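Long-range contacts in DUF305 domain-containing protein (Deinococcus radiodurans R1, PDB 3BT5), which is of unknown function but folds as a ferritin-like helical bundle of the DUF305 family: residues F16-L21 and A63-W68; E36-R41 and Q102-F107; F107-I112 and G154-L159. One frame throughout, in Å; residues are numbered along the deposited sequence. Where two conformers were deposited one is given.

Three contacts sample how one helical bundle is tied together. In chain order, contact 1 joins helix 11-37 to helix 41-68, contact 2 brings the other end of helix 11-37 against helix 100-122, and contact 3 pairs helix 100-122 with helix 132-158. Contacts 1 and 2 share helix 11-37 yet lie on opposite sides of the chain's centre, their centres 31 Å apart. Contacts 2 and 3 are neighbours, 10 Å between centres, and have Phe107 in common. Contacts 1 and 3 are two antiparallel hairpin pairings, contact 1 closing before contact 3 opens; contact 2 crosses contact 1 along the chain and joins a helix of one pair to a helix of the other.

Contact 1 (F16-L21 and A63-W68); sequences FVQHML and AMLGRW
Val17 and Leu65 meet where two antiparallel helices of the ferritin-like bundle, 11-37 and 41-68, run alongside each other. The short segments lie 10.3 Å apart axis to axis, with 144° between their directions. The two side chains slide past one another in opposite directions, and Val17 CG1 rests 3.8 Å from Leu65 CG. Each branch of the valine has its own task: CG1, anti to the backbone N (chi1 177°), faces the leucine, whereas CG2 turns to the indole of Trp68. The indole meets this methyl obliquely through CH2 and CZ3 of its six-membered ring, CH2 lying 3.8 Å from Val17 CG2. In one of its two conformers the Met64 sulfur also comes near this methyl.

Leu65 also serves the flank of helix 11-37. Its CD2 lies 4.0 Å from Gln18 CG, the two side chains crossing at about a right angle, and its CD1 approaches the methyl CD2 of Leu21 at the same distance. Cut back to alanine, this position would lack CG and both methyls, and a gap would probably open between Val17, Gln18 and Leu21, all of which now pack on the leucine.

The polar ends turn elsewhere. The Gln18 amide gives NE2 to the carbonyl of Pro71, while its aliphatic CG lies against the leucine; Glu133 on helix 132-158 receives both the Trp68 NE1 hydrogen and a salt bridge from Arg67. Within 63-68, the Trp68 ring carries the carbonyl oxygen of Met64 over one face, 3.1 Å above the plane and offset toward the rim.

Contact 2 (E36-R41 and Q102-F107); sequences ERSQQR and QAERQF
Ser38 leaves the helical backbone conformation just as helix 11-37 ends, and the turn it starts passes Glu104 on helix 100-122, with 7.1 Å between the two CA atoms. The hydroxyl does double duty. As donor, Ser38 OG bonds Glu104 OE2 at 2.6 Å, meeting the oxygen on its anti side and 31° out of the carboxylate plane. As acceptor, it takes the backbone N-H of Gln40 at 3.1 Å with an N-H...O angle of 159°, closing an ST turn. Having OG anti to its own backbone N (chi1 -177°) brings the oxygen to where both partners can be served.

The same carboxylate oxygen is gripped a second time by a bridging water, which donates to Glu104 OE2 at 2.7 Å and accepts from Gln39 N at 2.8 Å. The buried acid thus holds the loop directly through the Ser38 hydroxyl and, by way of the water, through the Gln39 amide. Gln40 lays its methylene CG 3.7 Å from Glu104 OE2, the two side chains crossing at about a right angle. On the other flank Arg37 NH1 passes 3.6 Å from Ala103 CB while donating to the carbonyls of Leu95 and Leu98.

The contact thus lies where the turn between helices 11-37 and 41-68 meets helix 100-122: Met34 packs on Ala103 and Glu104, Val43 of helix 41-68 covers Ser38, and Leu95 belongs to helix 89-97.

Contact 3 (F107-I112 and G154-L159); sequences FLRLMI and GVLGRL
Leu108 sets its CD1 methyl among Val155, Leu156 and Leu159, with Val155 and Leu159 one helical turn apart at the end of the modelled chain. CD1 lies 3.6 Å from Leu159 CD1, the two leucines passing obliquely, and 3.9 Å from Val155 CG1, where the side chains cross at about a right angle. From another side the methyl also meets the backbone, 3.9 Å from Leu156 CA, with CD1 of that leucine 4.0 Å away.

The helix pair is again antiparallel, as in a ferritin-like bundle: segments 107-112 and 154-158 run 10.2 Å apart with 157° between their directions. Leu108 and Leu156 have the nearest CA atoms in the pair, 6.6 Å apart. Leu156 answers Leu108 with its two branches divided. With CG anti to the backbone N (chi1 -174°), its CD1 stays by Leu108, while CD2 reaches along helix 100-122 to the aliphatic CG of Arg109, 4.1 Å away, the two side chains crossing at about a right angle, and more loosely to Ile112 CD1.

Leu46 of helix 41-68 touches both Leu108 and Val155, and Met152 adds to the packing around Leu108 and Ile112. The guanidinium of Arg109 has its polar partner within its own helix: NH1 bonds Gln106 OE1.

No hydrogen bond crosses between the two segments. Their adhesion is that of hydrocarbon on hydrocarbon, which implies that burial of apolar surface rather than directional bonds joins the end of helix 132-158 to helix 100-122, with the CG methylene of an arginine extending that surface at its exposed border.

Contact 1 (F16-L21 and A63-W68)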
loop_
_atom_site.group_PDB
_atom_site.type_symbol
_atom_site.label_atom_id
_atom_site.label_comp_id
_atom_site.label_asym_id
_atom_site.label_seq_id
_atom_site.Cartn_x
_atom_site.Cartn_y
_atom_site.Cartn_z
ATOM N N PHE A 16 -9.675 -0.438 10.793
ATOM C CA PHE A 16 -9.332 -0.902 9.444
ATOM C C PHE A 16 -8.943 0.283 8.560
ATOM O O PHE A 16 -7.900 0.281 7.901
ATOM C CB PHE A 16 -10.515 -1.653 8.819
ATOM C CG PHE A 16 -10.327 -1.942 7.375
ATOM C CD1 PHE A 16 -9.384 -2.883 6.965
ATOM C CD2 PHE A 16 -11.054 -1.249 6.426
ATOM C CE1 PHE A 16 -9.174 -3.112 5.604
ATOM C CE2 PHE A 16 -10.863 -1.469 5.075
ATOM C CZ PHE A 16 -9.925 -2.421 4.663
ATOM N N VAL A 17 -9.770 1.324 8.548
ATOM C CA VAL A 17 -9.480 2.481 7.712
ATOM C C VAL A 17 -8.232 3.210 8.205
ATOM O O VAL A 17 -7.378 3.618 7.396
ATOM C CB VAL A 17 -10.721 3.398 7.593
ATOM C CG1 VAL A 17 -10.400 4.669 6.782
ATOM C CG2 VAL A 17 -11.853 2.621 6.903
ATOM N N GLN A 18 -8.094 3.376 9.518
ATOM C CA GLN A 18 -6.896 4.042 10.038
ATOM C C GLN A 18 -5.631 3.283 9.620
ATOM O O GLN A 18 -4.633 3.876 9.180
ATOM C CB GLN A 18 -6.950 4.127 11.556
ATOM C CG GLN A 18 -7.966 5.146 12.056
ATOM C CD GLN A 18 -8.145 5.059 13.576
ATOM O OE1 GLN A 18 -7.994 3.980 14.173
ATOM N NE2 GLN A 18 -8.509 6.180 14.199
ATOM N N HIS A 19 -5.658 1.963 9.793
ATOM C CA HIS A 19 -4.485 1.172 9.440
ATOM C C HIS A 19 -4.221 1.161 7.957
ATOM O O HIS A 19 -3.048 1.249 7.524
ATOM C CB HIS A 19 -4.650 -0.251 9.906
ATOM C CG HIS A 19 -4.422 -0.431 11.371
ATOM N ND1 HIS A 19 -4.695 -1.621 12.015
ATOM C CD2 HIS A 19 -3.926 0.406 12.309
ATOM C CE1 HIS A 19 -4.382 -1.501 13.295
ATOM N NE2 HIS A 19 -3.919 -0.282 13.505
ATOM N N MET A 20 -5.275 1.054 7.143
ATOM C CA MET A 20 -5.055 0.997 5.698
ATOM C C MET A 20 -4.534 2.327 5.167
ATOM O O MET A 20 -3.773 2.361 4.205
ATOM C CB MET A 20 -6.333 0.594 4.972
ATOM C CG MET A 20 -6.116 0.245 3.540
ATOM S SD MET A 20 -4.982 -1.148 3.252
ATOM C CE MET A 20 -5.934 -2.472 4.004
ATOM N N LEU A 21 -4.922 3.435 5.804
ATOM C CA LEU A 21 -4.448 4.733 5.333
ATOM C C LEU A 21 -2.927 4.791 5.520
ATOM O O LEU A 21 -2.197 5.239 4.625
ATOM C CB LEU A 21 -5.175 5.853 6.077
ATOM C CG LEU A 21 -4.763 7.285 5.729
ATOM C CD1 LEU A 21 -4.928 7.573 4.259
ATOM C CD2 LEU A 21 -5.619 8.249 6.561
ATOM N N ALA A 63 -11.441 10.922 3.676
ATOM C CA ALA A 63 -12.803 11.473 3.716
ATOM C C ALA A 63 -13.666 10.685 4.700
ATOM O O ALA A 63 -14.444 11.253 5.450
ATOM C CB ALA A 63 -13.419 11.444 2.337
ATOM N N MET A 64 -13.502 9.367 4.703
ATOM C CA MET A 64 -14.250 8.517 5.620
ATOM C C MET A 64 -13.955 8.873 7.071
ATOM O O MET A 64 -14.862 9.003 7.885
ATOM C CB MET A 64 -13.852 7.074 5.383
ATOM C CG MET A 64 -15.013 6.231 5.048
ATOM S SD MET A 64 -14.566 4.561 4.583
ATOM C CE MET A 64 -15.224 4.510 2.918
ATOM N N LEU A 65 -12.668 8.973 7.406
ATOM C CA LEU A 65 -12.288 9.294 8.764
ATOM C C LEU A 65 -12.837 10.686 9.110
ATOM O O LEU A 65 -13.365 10.881 10.190
ATOM C CB LEU A 65 -10.789 9.229 8.954
ATOM C CG LEU A 65 -10.188 7.819 8.822
ATOM C CD1 LEU A 65 -8.692 7.951 9.073
ATOM C CD2 LEU A 65 -10.812 6.869 9.836
ATOM N N GLY A 66 -12.712 11.633 8.192
ATOM C CA GLY A 66 -13.277 12.968 8.436
ATOM C C GLY A 66 -14.776 12.942 8.710
ATOM O O GLY A 66 -15.268 13.598 9.659
ATOM N N ARG A 67 -15.518 12.225 7.871
ATOM C CA ARG A 67 -16.977 12.118 8.064
ATOM C C ARG A 67 -17.339 11.468 9.385
ATOM O O ARG A 67 -18.339 11.836 10.021
ATOM C CB ARG A 67 -17.651 11.332 6.932
ATOM C CG ARG A 67 -17.617 12.018 5.584
ATOM C CD ARG A 67 -18.588 11.355 4.596
ATOM N NE ARG A 67 -18.226 9.967 4.282
ATOM C CZ ARG A 67 -17.388 9.615 3.308
ATOM N NH1 ARG A 67 -16.797 10.545 2.566
ATOM N NH2 ARG A 67 -17.133 8.332 3.078
ATOM N N TRP A 68 -16.545 10.478 9.788
ATOM C CA TRP A 68 -16.838 9.736 11.013
ATOM C C TRP A 68 -16.384 10.508 12.236
ATOM O O TRP A 68 -16.678 10.116 13.374
ATOM C CB TRP A 68 -16.106 8.388 10.999
ATOM C CG TRP A 68 -16.561 7.489 9.925
ATOM C CD1 TRP A 68 -17.685 7.611 9.152
ATOM C CD2 TRP A 68 -15.900 6.288 9.494
ATOM N NE1 TRP A 68 -17.765 6.565 8.265
ATOM C CE2 TRP A 68 -16.681 5.735 8.454
ATOM C CE3 TRP A 68 -14.720 5.635 9.881
ATOM C CZ2 TRP A 68 -16.333 4.563 7.804
ATOM C CZ3 TRP A 68 -14.359 4.458 9.215
ATOM C CH2 TRP A 68 -15.162 3.933 8.191
#

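Contact 2 (E36-R41 and Q102-F107)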
loop_
_atom_site.group_PDB
_atom_site.type_symbol
_atom_site.label_atom_id
_atom_site.label_comp_id
_atom_site.label_asym_id
_atom_site.label_seq_id
_atom_site.Cartn_x
_atom_site.Cartn_y
_atom_site.Cartn_z
ATOM N N GLU A 36 13.226 8.701 -8.441
ATOM C CA GLU A 36 14.490 9.430 -8.297
ATOM C C GLU A 36 15.657 8.743 -9.000
ATOM O O GLU A 36 16.498 9.420 -9.611
ATOM C CB GLU A 36 14.817 9.627 -6.809
ATOM C CG GLU A 36 16.170 10.288 -6.530
ATOM C CD GLU A 36 16.224 11.728 -7.004
ATOM O OE1 GLU A 36 15.146 12.345 -7.162
ATOM O OE2 GLU A 36 17.346 12.244 -7.212
ATOM N N ARG A 37 15.705 7.410 -8.945
ATOM C CA ARG A 37 16.909 6.653 -9.336
ATOM C C ARG A 37 16.839 5.746 -10.565
ATOM O O ARG A 37 17.856 5.505 -11.225
ATOM C CB ARG A 37 17.358 5.773 -8.154
ATOM C CG ARG A 37 17.678 6.526 -6.894
ATOM C CD ARG A 37 18.212 5.552 -5.807
ATOM N NE ARG A 37 19.559 5.046 -6.146
ATOM C CZ ARG A 37 20.063 3.859 -5.800
ATOM N NH1 ARG A 37 19.353 2.960 -5.106
ATOM N NH2 ARG A 37 21.297 3.558 -6.175
ATOM N N SER A 38 15.671 5.197 -10.862
ATOM C CA SER A 38 15.588 4.217 -11.938
ATOM C C SER A 38 15.669 4.888 -13.293
ATOM O O SER A 38 15.119 5.978 -13.497
ATOM C CB SER A 38 14.310 3.391 -11.850
ATOM O OG SER A 38 14.284 2.408 -12.871
ATOM N N GLN A 39 16.369 4.232 -14.206
ATOM C CA GLN A 39 16.413 4.680 -15.584
ATOM C C GLN A 39 15.622 3.721 -16.478
ATOM O O GLN A 39 15.692 3.822 -17.711
ATOM C CB GLN A 39 17.860 4.790 -16.066
ATOM C CG GLN A 39 18.625 5.953 -15.450
ATOM C CD GLN A 39 19.989 6.131 -16.084
ATOM O OE1 GLN A 39 20.886 5.309 -15.892
ATOM N NE2 GLN A 39 20.151 7.207 -16.849
ATOM N N GLN A 40 14.875 2.801 -15.856
ATOM C CA GLN A 40 13.997 1.898 -16.598
ATOM C C GLN A 40 12.616 2.533 -16.694
ATOM O O GLN A 40 11.936 2.715 -15.673
ATOM C CB GLN A 40 13.876 0.533 -15.910
ATOM C CG GLN A 40 15.121 -0.330 -15.906
ATOM C CD GLN A 40 15.228 -1.186 -17.152
ATOM O OE1 GLN A 40 15.187 -0.678 -18.270
ATOM N NE2 GLN A 40 15.360 -2.496 -16.964
ATOM N N ARG A 41 12.201 2.853 -17.918
ATOM C CA ARG A 41 10.873 3.402 -18.159
ATOM C C ARG A 41 9.810 2.463 -17.601
ATOM O O ARG A 41 8.793 2.904 -17.079
ATOM C CB ARG A 41 10.636 3.632 -19.661
ATOM C CG ARG A 41 10.775 5.085 -20.088
ATOM C CD ARG A 41 10.533 5.246 -21.589
ATOM N NE ARG A 41 11.492 4.464 -22.367
ATOM C CZ ARG A 41 12.717 4.880 -22.679
ATOM N NH1 ARG A 41 13.141 6.075 -22.282
ATOM N NH2 ARG A 41 13.521 4.100 -23.386
ATOM N N GLN A 102 19.591 -3.683 -8.206
ATOM C CA GLN A 102 19.131 -4.403 -7.024
ATOM C C GLN A 102 17.979 -3.641 -6.363
ATOM O O GLN A 102 17.021 -4.259 -5.893
ATOM C CB GLN A 102 20.273 -4.575 -6.030
ATOM C CG GLN A 102 21.378 -5.501 -6.517
ATOM C CD GLN A 102 22.541 -5.560 -5.546
ATOM O OE1 GLN A 102 22.352 -5.563 -4.322
ATOM N NE2 GLN A 102 23.760 -5.612 -6.087
ATOM N N ALA A 103 18.053 -2.309 -6.333
ATOM C CA ALA A 103 16.976 -1.494 -5.762
ATOM C C ALA A 103 15.677 -1.666 -6.537
ATOM O O ALA A 103 14.597 -1.706 -5.943
ATOM C CB ALA A 103 17.386 -0.036 -5.722
ATOM N N GLU A 104 15.767 -1.786 -7.862
ATOM C CA GLU A 104 14.557 -2.021 -8.651
ATOM C C GLU A 104 13.885 -3.345 -8.312
ATOM O O GLU A 104 12.643 -3.408 -8.188
ATOM C CB GLU A 104 14.898 -1.991 -10.147
ATOM C CG GLU A 104 15.257 -0.585 -10.612
ATOM C CD GLU A 104 16.015 -0.558 -11.918
ATOM O OE1 GLU A 104 16.534 -1.614 -12.346
ATOM O OE2 GLU A 104 16.106 0.541 -12.486
ATOM N N ARG A 105 14.675 -4.411 -8.189
ATOM C CA ARG A 105 14.109 -5.702 -7.818
ATOM C C ARG A 105 13.548 -5.671 -6.411
ATOM O O ARG A 105 12.487 -6.251 -6.159
ATOM C CB ARG A 105 15.139 -6.821 -7.971
ATOM C CG ARG A 105 15.449 -7.064 -9.431
ATOM C CD ARG A 105 16.411 -8.235 -9.620
ATOM N NE ARG A 105 15.847 -9.493 -9.134
ATOM C CZ ARG A 105 15.027 -10.277 -9.836
ATOM N NH1 ARG A 105 14.657 -9.933 -11.065
ATOM N NH2 ARG A 105 14.567 -11.403 -9.302
ATOM N N GLN A 106 14.271 -5.040 -5.481
ATOM C CA GLN A 106 13.782 -4.912 -4.109
ATOM C C GLN A 106 12.470 -4.126 -4.076
ATOM O O GLN A 106 11.562 -4.463 -3.325
ATOM C CB GLN A 106 14.837 -4.207 -3.248
ATOM C CG GLN A 106 15.806 -5.105 -2.579
ATOM C CD GLN A 106 15.108 -6.068 -1.622
ATOM O OE1 GLN A 106 14.878 -7.199 -1.982
ATOM N NE2 GLN A 106 14.756 -5.602 -0.401
ATOM N N PHE A 107 12.375 -3.068 -4.869
ATOM C CA PHE A 107 11.128 -2.301 -4.922
ATOM C C PHE A 107 9.950 -3.209 -5.259
ATOM O O PHE A 107 8.896 -3.150 -4.615
ATOM C CB PHE A 107 11.253 -1.158 -5.934
ATOM C CG PHE A 107 9.945 -0.557 -6.329
ATOM C CD1 PHE A 107 9.290 0.315 -5.465
ATOM C CD2 PHE A 107 9.376 -0.846 -7.564
ATOM C CE1 PHE A 107 8.089 0.889 -5.815
ATOM C CE2 PHE A 107 8.146 -0.283 -7.920
ATOM C CZ PHE A 107 7.501 0.572 -7.034
HETATM O O HOH W 1 17.864 1.852 -14.038
#

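Contact 3 (F107-I112 and G154-L159)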
loop_
_atom_site.group_PDB
_atom_site.type_symbol
_atom_site.label_atom_id
_atom_site.label_comp_id
_atom_site.label_asym_id
_atom_site.label_seq_id
_atom_site.Cartn_x
_atom_site.Cartn_y
_atom_site.Cartn_z
ATOM N N PHE A 107 12.375 -3.068 -4.869
ATOM C CA PHE A 107 11.128 -2.301 -4.922
ATOM C C PHE A 107 9.950 -3.209 -5.259
ATOM O O PHE A 107 8.896 -3.150 -4.615
ATOM C CB PHE A 107 11.253 -1.158 -5.934
ATOM C CG PHE A 107 9.945 -0.557 -6.329
ATOM C CD1 PHE A 107 9.290 0.315 -5.465
ATOM C CD2 PHE A 107 9.376 -0.846 -7.564
ATOM C CE1 PHE A 107 8.089 0.889 -5.815
ATOM C CE2 PHE A 107 8.146 -0.283 -7.920
ATOM C CZ PHE A 107 7.501 0.572 -7.034
ATOM N N LEU A 108 10.123 -4.054 -6.276
ATOM C CA LEU A 108 9.043 -4.940 -6.693
ATOM C C LEU A 108 8.746 -5.977 -5.610
ATOM O O LEU A 108 7.579 -6.205 -5.285
ATOM C CB LEU A 108 9.399 -5.633 -8.011
ATOM C CG LEU A 108 9.516 -4.627 -9.158
ATOM C CD1 LEU A 108 10.228 -5.276 -10.373
ATOM C CD2 LEU A 108 8.148 -4.101 -9.561
ATOM N N ARG A 109 9.786 -6.593 -5.035
ATOM C CA ARG A 109 9.554 -7.571 -3.981
ATOM C C ARG A 109 8.849 -6.934 -2.782
ATOM O O ARG A 109 7.919 -7.527 -2.222
ATOM C CB ARG A 109 10.859 -8.230 -3.557
ATOM C CG ARG A 109 11.478 -9.081 -4.639
ATOM C CD ARG A 109 12.613 -9.847 -4.046
ATOM N NE ARG A 109 13.765 -8.981 -3.841
ATOM C CZ ARG A 109 14.837 -8.977 -4.634
ATOM N NH1 ARG A 109 15.848 -8.164 -4.383
ATOM N NH2 ARG A 109 14.894 -9.796 -5.677
ATOM N N LEU A 110 9.294 -5.756 -2.371
ATOM C CA LEU A 110 8.697 -5.109 -1.221
ATOM C C LEU A 110 7.280 -4.689 -1.518
ATOM O O LEU A 110 6.409 -4.829 -0.665
ATOM C CB LEU A 110 9.519 -3.878 -0.790
ATOM C CG LEU A 110 10.922 -4.194 -0.236
ATOM C CD1 LEU A 110 11.678 -2.895 -0.048
ATOM C CD2 LEU A 110 10.817 -4.973 1.101
ATOM N N MET A 111 7.031 -4.156 -2.712
ATOM C CA MET A 111 5.672 -3.710 -3.003
ATOM C C MET A 111 4.724 -4.896 -3.160
ATOM O O MET A 111 3.567 -4.808 -2.764
ATOM C CB MET A 111 5.642 -2.822 -4.248
ATOM C CG MET A 111 4.292 -2.123 -4.452
ATOM S SD MET A 111 3.994 -0.727 -3.308
ATOM C CE MET A 111 5.094 0.489 -4.033
ATOM N N ILE A 112 5.202 -6.006 -3.720
ATOM C CA ILE A 112 4.363 -7.199 -3.755
ATOM C C ILE A 112 3.979 -7.662 -2.351
ATOM O O ILE A 112 2.810 -7.934 -2.090
ATOM C CB ILE A 112 5.035 -8.359 -4.548
ATOM C CG1 ILE A 112 5.078 -8.026 -6.046
ATOM C CG2 ILE A 112 4.326 -9.703 -4.264
ATOM C CD1 ILE A 112 6.101 -8.901 -6.815
ATOM N N GLY A 154 4.941 -9.876 -13.186
ATOM C CA GLY A 154 5.347 -9.952 -14.594
ATOM C C GLY A 154 6.618 -9.134 -14.822
ATOM O O GLY A 154 7.551 -9.583 -15.517
ATOM N N VAL A 155 6.659 -7.921 -14.263
ATOM C CA VAL A 155 7.825 -7.069 -14.447
ATOM C C VAL A 155 9.056 -7.709 -13.812
ATOM O O VAL A 155 10.150 -7.733 -14.405
ATOM C CB VAL A 155 7.592 -5.652 -13.839
ATOM C CG1 VAL A 155 8.860 -4.802 -13.958
ATOM C CG2 VAL A 155 6.405 -4.983 -14.542
ATOM N N LEU A 156 8.899 -8.230 -12.593
ATOM C CA LEU A 156 10.028 -8.833 -11.900
ATOM C C LEU A 156 10.589 -9.981 -12.755
ATOM O O LEU A 156 11.809 -10.154 -12.853
ATOM C CB LEU A 156 9.594 -9.323 -10.516
ATOM C CG LEU A 156 10.658 -9.865 -9.567
ATOM C CD1 LEU A 156 11.728 -8.830 -9.290
ATOM C CD2 LEU A 156 9.959 -10.294 -8.273
ATOM N N GLY A 157 9.703 -10.759 -13.371
ATOM C CA GLY A 157 10.130 -11.847 -14.240
ATOM C C GLY A 157 10.864 -11.385 -15.490
ATOM O O GLY A 157 11.734 -12.104 -16.011
ATOM N N ARG A 158 10.510 -10.199 -15.996
ATOM C CA ARG A 158 11.132 -9.654 -17.226
ATOM C C ARG A 158 12.411 -8.842 -16.974
ATOM O O ARG A 158 13.226 -8.653 -17.888
ATOM C CB ARG A 158 10.139 -8.798 -18.012
ATOM C CG ARG A 158 9.051 -9.632 -18.678
ATOM C CD ARG A 158 8.116 -8.821 -19.559
ATOM N NE ARG A 158 7.247 -7.911 -18.807
ATOM C CZ ARG A 158 6.068 -8.243 -18.277
ATOM N NH1 ARG A 158 5.343 -7.323 -17.637
ATOM N NH2 ARG A 158 5.597 -9.485 -18.376
ATOM N N LEU A 159 12.613 -8.384 -15.746
ATOM C CA LEU A 159 13.880 -7.753 -15.401
ATOM C C LEU A 159 14.970 -8.815 -15.393
ATOM O O LEU A 159 16.131 -8.494 -15.600
ATOM C CB LEU A 159 13.809 -7.033 -14.052
ATOM C CG LEU A 159 13.056 -5.701 -14.006
ATOM C CD1 LEU A 159 13.044 -5.144 -12.587
ATOM C CD2 LEU A 159 13.653 -4.694 -14.972
#